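PDB 3EC9: uncharacterized NTF2-like protein from Burkholderia thailandensis E264, which is of unknown function but adopts the NTF2-like (SnoaL-like) fold, which in many relatives forms a cone-shaped cavity for small molecules. Local coordinates for residues 41-46 / 59-64; 47-52 / 125-130. One frame throughout, in Å; residues are numbered along the deposited sequence.

Contact 1 of 2, residues 41-46 / 59-64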
loop_
_atom_site.group_PDB
_atom_site.type_symbol
_atom_site.label_atom_id
_atom_site.label_comp_id
_atom_site.label_asym_id
_atom_site.label_seq_id
_atom_site.Cartn_x
_atom_site.Cartn_y
_atom_site.Cartn_z
ATOM N N ILE B 41 15.375 5.831 12.741
ATOM C CA ILE B 41 14.066 5.481 12.156
ATOM C C ILE B 41 13.453 6.599 11.290
ATOM O O ILE B 41 13.461 7.752 11.691
ATOM C CB ILE B 41 13.029 5.125 13.287
ATOM C CG1 ILE B 41 11.708 4.584 12.722
ATOM C CG2 ILE B 41 12.778 6.330 14.182
ATOM C CD1 ILE B 41 11.867 3.344 11.888
ATOM N N GLU B 42 12.892 6.231 10.131
ATOM C CA GLU B 42 11.964 7.061 9.371
ATOM C C GLU B 42 10.656 6.276 9.230
ATOM O O GLU B 42 10.615 5.258 8.554
ATOM C CB GLU B 42 12.579 7.434 8.020
ATOM C CG GLU B 42 13.850 8.261 8.187
ATOM C CD GLU B 42 14.481 8.698 6.874
ATOM O OE1 GLU B 42 13.863 8.507 5.798
ATOM O OE2 GLU B 42 15.607 9.248 6.936
ATOM N N TRP B 43 9.623 6.729 9.925
ATOM C CA TRP B 43 8.326 6.063 9.976
ATOM C C TRP B 43 7.299 7.012 9.344
ATOM O O TRP B 43 6.969 8.072 9.892
ATOM C CB TRP B 43 7.996 5.763 11.425
ATOM C CG TRP B 43 6.690 5.150 11.673
ATOM C CD1 TRP B 43 5.437 5.703 11.429
ATOM C CD2 TRP B 43 6.439 3.873 12.268
ATOM N NE1 TRP B 43 4.454 4.857 11.839
ATOM C CE2 TRP B 43 5.028 3.731 12.374
ATOM C CE3 TRP B 43 7.262 2.853 12.762
ATOM C CZ2 TRP B 43 4.416 2.582 12.916
ATOM C CZ3 TRP B 43 6.632 1.685 13.289
ATOM C CH2 TRP B 43 5.228 1.580 13.359
ATOM N N THR B 44 6.836 6.633 8.160
ATOM C CA THR B 44 5.940 7.431 7.369
ATOM C C THR B 44 4.470 6.910 7.358
ATOM O O THR B 44 4.154 5.822 6.874
ATOM C CB THR B 44 6.416 7.575 5.915
ATOM O OG1 THR B 44 7.724 8.163 5.937
ATOM C CG2 THR B 44 5.425 8.403 5.099
ATOM N N GLU B 45 3.583 7.722 7.908
ATOM C CA GLU B 45 2.139 7.524 7.822
ATOM C C GLU B 45 1.733 8.239 6.506
ATOM O O GLU B 45 2.266 9.303 6.166
ATOM C CB GLU B 45 1.430 8.159 9.016
ATOM C CG GLU B 45 1.724 7.461 10.338
ATOM C CD GLU B 45 1.021 6.166 10.475
ATOM O OE1 GLU B 45 -0.214 6.149 10.531
ATOM O OE2 GLU B 45 1.697 5.143 10.600
HETATM N N MSE B 46 0.853 7.590 5.742
HETATM C CA MSE B 46 0.512 8.088 4.419
HETATM C C MSE B 46 -0.054 9.517 4.414
HETATM O O MSE B 46 -0.771 9.894 5.310
HETATM C CB MSE B 46 -0.481 7.132 3.756
HETATM C CG MSE B 46 -0.688 7.384 2.336
HETATM SE SE MSE B 46 -1.809 6.042 1.414
HETATM C CE MSE B 46 -0.595 5.249 0.088
ATOM N N ASP B 59 9.699 7.885 20.381
ATOM C CA ASP B 59 8.835 8.829 21.123
ATOM C C ASP B 59 7.828 9.508 20.234
ATOM O O ASP B 59 6.650 9.625 20.594
ATOM C CB ASP B 59 9.658 9.919 21.857
ATOM C CG ASP B 59 8.773 11.015 22.484
ATOM O OD1 ASP B 59 7.983 10.730 23.421
ATOM O OD2 ASP B 59 8.863 12.173 22.019
ATOM N N GLU B 60 8.291 9.984 19.075
ATOM C CA GLU B 60 7.407 10.630 18.106
ATOM C C GLU B 60 6.323 9.689 17.633
ATOM O O GLU B 60 5.140 10.048 17.555
ATOM C CB GLU B 60 8.197 11.124 16.894
ATOM C CG GLU B 60 8.966 12.410 17.148
ATOM C CD GLU B 60 9.851 12.774 15.968
ATOM O OE1 GLU B 60 9.376 12.709 14.811
ATOM O OE2 GLU B 60 11.030 13.133 16.211
ATOM N N ILE B 61 6.734 8.471 17.308
ATOM C CA ILE B 61 5.792 7.495 16.773
ATOM C C ILE B 61 4.725 7.195 17.816
ATOM O O ILE B 61 3.529 7.165 17.529
ATOM C CB ILE B 61 6.534 6.216 16.346
ATOM C CG1 ILE B 61 7.483 6.551 15.190
ATOM C CG2 ILE B 61 5.522 5.130 15.912
ATOM C CD1 ILE B 61 8.690 5.491 15.019
ATOM N N VAL B 62 5.143 7.000 19.068
ATOM C CA VAL B 62 4.145 6.648 20.104
ATOM C C VAL B 62 3.207 7.827 20.309
ATOM O O VAL B 62 1.994 7.673 20.313
ATOM C CB VAL B 62 4.850 6.260 21.428
ATOM C CG1 VAL B 62 3.856 6.177 22.558
ATOM C CG2 VAL B 62 5.666 4.961 21.255
ATOM N N ARG B 63 3.761 9.016 20.481
ATOM C CA ARG B 63 2.911 10.189 20.760
ATOM C C ARG B 63 2.056 10.623 19.577
ATOM O O ARG B 63 0.896 10.904 19.732
ATOM C CB ARG B 63 3.746 11.381 21.228
ATOM C CG ARG B 63 4.240 11.312 22.686
ATOM C CD ARG B 63 4.879 12.635 23.136
ATOM N NE ARG B 63 5.985 12.952 22.261
ATOM C CZ ARG B 63 5.930 13.741 21.192
ATOM N NH1 ARG B 63 4.847 14.493 20.894
ATOM N NH2 ARG B 63 7.019 13.808 20.427
ATOM N N ASN B 64 2.646 10.736 18.398
ATOM C CA ASN B 64 1.953 11.372 17.264
ATOM C C ASN B 64 1.203 10.401 16.356
ATOM O O ASN B 64 0.431 10.819 15.488
ATOM C CB ASN B 64 2.929 12.215 16.441
ATOM C CG ASN B 64 3.723 13.244 17.293
ATOM O OD1 ASN B 64 3.201 13.801 18.286
ATOM N ND2 ASN B 64 4.996 13.502 16.902
#

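Contact 2 of 2, residues 47-52 / 125-130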
loop_
_atom_site.group_PDB
_atom_site.type_symbol
_atom_site.label_atom_id
_atom_site.label_comp_id
_atom_site.label_asym_id
_atom_site.label_seq_id
_atom_site.Cartn_x
_atom_site.Cartn_y
_atom_site.Cartn_z
ATOM N N ALA B 47 0.213 10.274 3.339
ATOM C CA ALA B 47 -0.121 11.676 3.255
ATOM C C ALA B 47 -1.597 11.900 3.542
ATOM O O ALA B 47 -1.952 12.858 4.260
ATOM C CB ALA B 47 0.267 12.203 1.875
ATOM N N GLY B 48 -2.484 11.062 2.980
ATOM C CA GLY B 48 -3.932 11.217 3.212
ATOM C C GLY B 48 -4.486 10.654 4.501
ATOM O O GLY B 48 -5.685 10.793 4.757
ATOM N N PHE B 49 -3.624 10.022 5.305
ATOM C CA PHE B 49 -4.035 9.385 6.577
ATOM C C PHE B 49 -4.060 10.470 7.675
ATOM O O PHE B 49 -3.231 11.384 7.631
ATOM C CB PHE B 49 -3.074 8.253 6.923
ATOM C CG PHE B 49 -3.576 7.355 8.028
ATOM C CD1 PHE B 49 -4.617 6.452 7.801
ATOM C CD2 PHE B 49 -2.999 7.405 9.283
ATOM C CE1 PHE B 49 -5.046 5.647 8.835
ATOM C CE2 PHE B 49 -3.430 6.621 10.309
ATOM C CZ PHE B 49 -4.466 5.736 10.094
ATOM N N PRO B 50 -4.982 10.394 8.673
ATOM C CA PRO B 50 -5.016 11.491 9.664
ATOM C C PRO B 50 -3.702 11.745 10.398
ATOM O O PRO B 50 -3.352 12.896 10.673
ATOM C CB PRO B 50 -6.089 11.052 10.676
ATOM C CG PRO B 50 -6.612 9.719 10.228
ATOM C CD PRO B 50 -6.077 9.433 8.869
ATOM N N CYS B 51 -2.979 10.660 10.695
ATOM C CA CYS B 51 -1.652 10.734 11.307
ATOM C C CYS B 51 -0.462 11.008 10.332
ATOM O O CYS B 51 0.695 10.777 10.727
ATOM C CB CYS B 51 -1.409 9.468 12.112
ATOM S SG CYS B 51 -2.674 9.300 13.398
ATOM N N ALA B 52 -0.776 11.416 9.098
ATOM C CA ALA B 52 0.181 11.687 8.049
ATOM C C ALA B 52 1.455 12.328 8.574
ATOM O O ALA B 52 1.415 13.295 9.351
ATOM C CB ALA B 52 -0.408 12.605 6.974
ATOM N N PHE B 125 9.637 2.489 7.917
ATOM C CA PHE B 125 8.252 2.008 7.840
ATOM C C PHE B 125 7.521 2.964 6.921
ATOM O O PHE B 125 7.671 4.193 7.028
ATOM C CB PHE B 125 7.576 2.050 9.209
ATOM C CG PHE B 125 6.080 1.923 9.186
ATOM C CD1 PHE B 125 5.262 3.053 9.074
ATOM C CD2 PHE B 125 5.490 0.669 9.259
ATOM C CE1 PHE B 125 3.896 2.900 9.077
ATOM C CE2 PHE B 125 4.087 0.524 9.270
ATOM C CZ PHE B 125 3.318 1.633 9.181
ATOM N N GLU B 126 6.707 2.407 6.027
ATOM C CA GLU B 126 5.820 3.253 5.238
ATOM C C GLU B 126 4.436 2.593 5.106
ATOM O O GLU B 126 4.337 1.403 4.778
ATOM C CB GLU B 126 6.436 3.667 3.890
ATOM C CG GLU B 126 5.507 4.620 3.080
ATOM C CD GLU B 126 6.105 5.136 1.819
ATOM O OE1 GLU B 126 7.229 4.697 1.426
ATOM O OE2 GLU B 126 5.488 6.075 1.225
ATOM N N GLN B 127 3.385 3.376 5.329
ATOM C CA GLN B 127 2.018 2.906 5.312
ATOM C C GLN B 127 1.358 3.250 3.937
ATOM O O GLN B 127 1.514 4.362 3.424
ATOM C CB GLN B 127 1.241 3.649 6.409
ATOM C CG GLN B 127 -0.242 3.410 6.463
ATOM C CD GLN B 127 -0.915 4.534 7.282
ATOM O OE1 GLN B 127 -0.798 5.741 6.951
ATOM N NE2 GLN B 127 -1.583 4.154 8.344
ATOM N N PHE B 128 0.608 2.288 3.387
ATOM C CA PHE B 128 -0.165 2.481 2.171
ATOM C C PHE B 128 -1.589 1.975 2.421
ATOM O O PHE B 128 -1.811 0.772 2.459
ATOM C CB PHE B 128 0.428 1.715 0.979
ATOM C CG PHE B 128 1.894 2.010 0.697
ATOM C CD1 PHE B 128 2.861 1.441 1.476
ATOM C CD2 PHE B 128 2.263 2.871 -0.326
ATOM C CE1 PHE B 128 4.208 1.720 1.233
ATOM C CE2 PHE B 128 3.593 3.153 -0.590
ATOM C CZ PHE B 128 4.581 2.581 0.204
ATOM N N THR B 129 -2.555 2.861 2.662
ATOM C CA THR B 129 -3.903 2.468 3.026
ATOM C C THR B 129 -4.973 3.279 2.321
ATOM O O THR B 129 -4.673 4.268 1.626
ATOM C CB THR B 129 -4.087 2.505 4.554
ATOM O OG1 THR B 129 -5.270 1.779 4.959
ATOM C CG2 THR B 129 -4.119 3.942 5.080
ATOM N N ASP B 130 -6.228 2.858 2.505
ATOM C CA ASP B 130 -7.361 3.452 1.790
ATOM C C ASP B 130 -7.804 4.678 2.508
ATOM O O ASP B 130 -8.768 4.719 3.281
ATOM C CB ASP B 130 -8.447 2.386 1.643
ATOM C CG ASP B 130 -9.389 2.650 0.465
ATOM O OD1 ASP B 130 -9.580 3.826 0.070
ATOM O OD2 ASP B 130 -9.975 1.665 -0.061
#

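Contact 1 of 2, residues 41-46 / 59-64
The indole of Trp43 presents one face to Ile61, and the two make up most of this contact. This is the NTF2-like arrangement of a helix, here 58-72, laid over the concave side of a strongly curved sheet, to which strand 41-45 belongs. That face of the ring carries the CG2 methyl of Ile61, a CH-pi contact 3.9 Å from the centroid of the six-membered ring of Trp43 and only 14° off its normal. The opposite face is stacked on the ring of Phe125, from the neighbouring strand 121-129. At the edge, Trp43 NE1 gives a hydrogen bond of 3.0 Å to Glu45 OE2, two residues along the same strand; the acceptor lies somewhat out of the ring plane and is met on its anti side. With CG anti to its backbone N (chi1 177°), Trp43 reaches from the strand far enough to spread its large ring between helix and sheet. Ile61 suits the facing position because its two branches do different work: while CG2 covers the indole, CD1 drops against the base of the side chain, 3.7 Å from Trp43 CB. Ile61 CD1 also comes within 3.9 Å of Ile41 CG1, so one methyl touches Ile41 and Trp43, two residues apart on the strand. Tyr55, Phe66 and Met34 also touch Ile61, whereas a bound glycerol and an acetate ion beside Trp43 may mark a pocket. On a part of the helix that does not touch the strand, a salt bridge joins Asp59 and Arg63, one turn apart. Arg63 turns the side of its guanidinium to the carboxylate: NE and NH2 both reach Asp59 OD2 from the same face, NH2 at 2.9 Å, and NE has a further weak bond to Asp59 OD1.

Contact 2 of 2, residues 47-52 / 125-130
Packing of Phe49 against Gln127 and Thr129 carries this contact. The amide of Gln127 stands steeply over the ring, the two planes 70° apart, with NE2 above the ring centre and 3.5 Å from the plane of Phe49. Gln127 OE1 sits nearer the root of the Phe49 side chain, 3.4 Å from Phe49 CG. Pro50 CD covers the opposite ring face, offset toward the rim, so the phenyl is held between its own neighbour and the strand. Thr129 adds its methyl: CG2 approaches obliquely, 3.7 Å from Phe49 CD1, while its OG1 is turned away to the carbonyl of Arg110. A branched residue with one apolar and one polar arm thus serves both the aromatic and the adjacent strand.

The hydrogen bonds of the amide lie elsewhere. Gln127 OE1 takes the backbone N-H of Met46, and NE2 bonds to Tyr96 OH; with both ends engaged, the amide is fixed in rotation and its buried polar atoms are satisfied. Its first torsion (174°) points Gln127 CG opposite the backbone N, and the chain runs on extended to carry the amide from strand to loop.

Backbone bonding shapes the loop itself. Ala52 N meets Phe49 O at 2.9 Å, closing a type I turn in which Pro50 fits the second position with its fixed phi. Gly48 N, at the subunit boundary, bonds Asp130 of the second subunit.

Its place beside a bound acetate ion, bonded to Tyr96, is consistent with Gln127 lining the internal pocket of the NTF2-like fold.

In the fold
After the N-terminal helices 14-26 and 30-34 the chain enters strand 41-45, runs through the loop 47-52 and the short edge strand 53-55, and then turns into helix 58-72. Contact 1 closes this brief excursion, bringing the helix back over the strand it has just left. Contact 2 closes a much longer path, through the helix and three long antiparallel strands, before strand 121-129 returns beside strand 41-45. Because their segments alternate along the sequence, the two contacts cross. Their centres are about 11 Å apart and both reach the same sheet: contact 1 ties helix 58-72 to strand 41-45, while contact 2 ties the loop 47-52 to strand 121-129 at the subunit boundary.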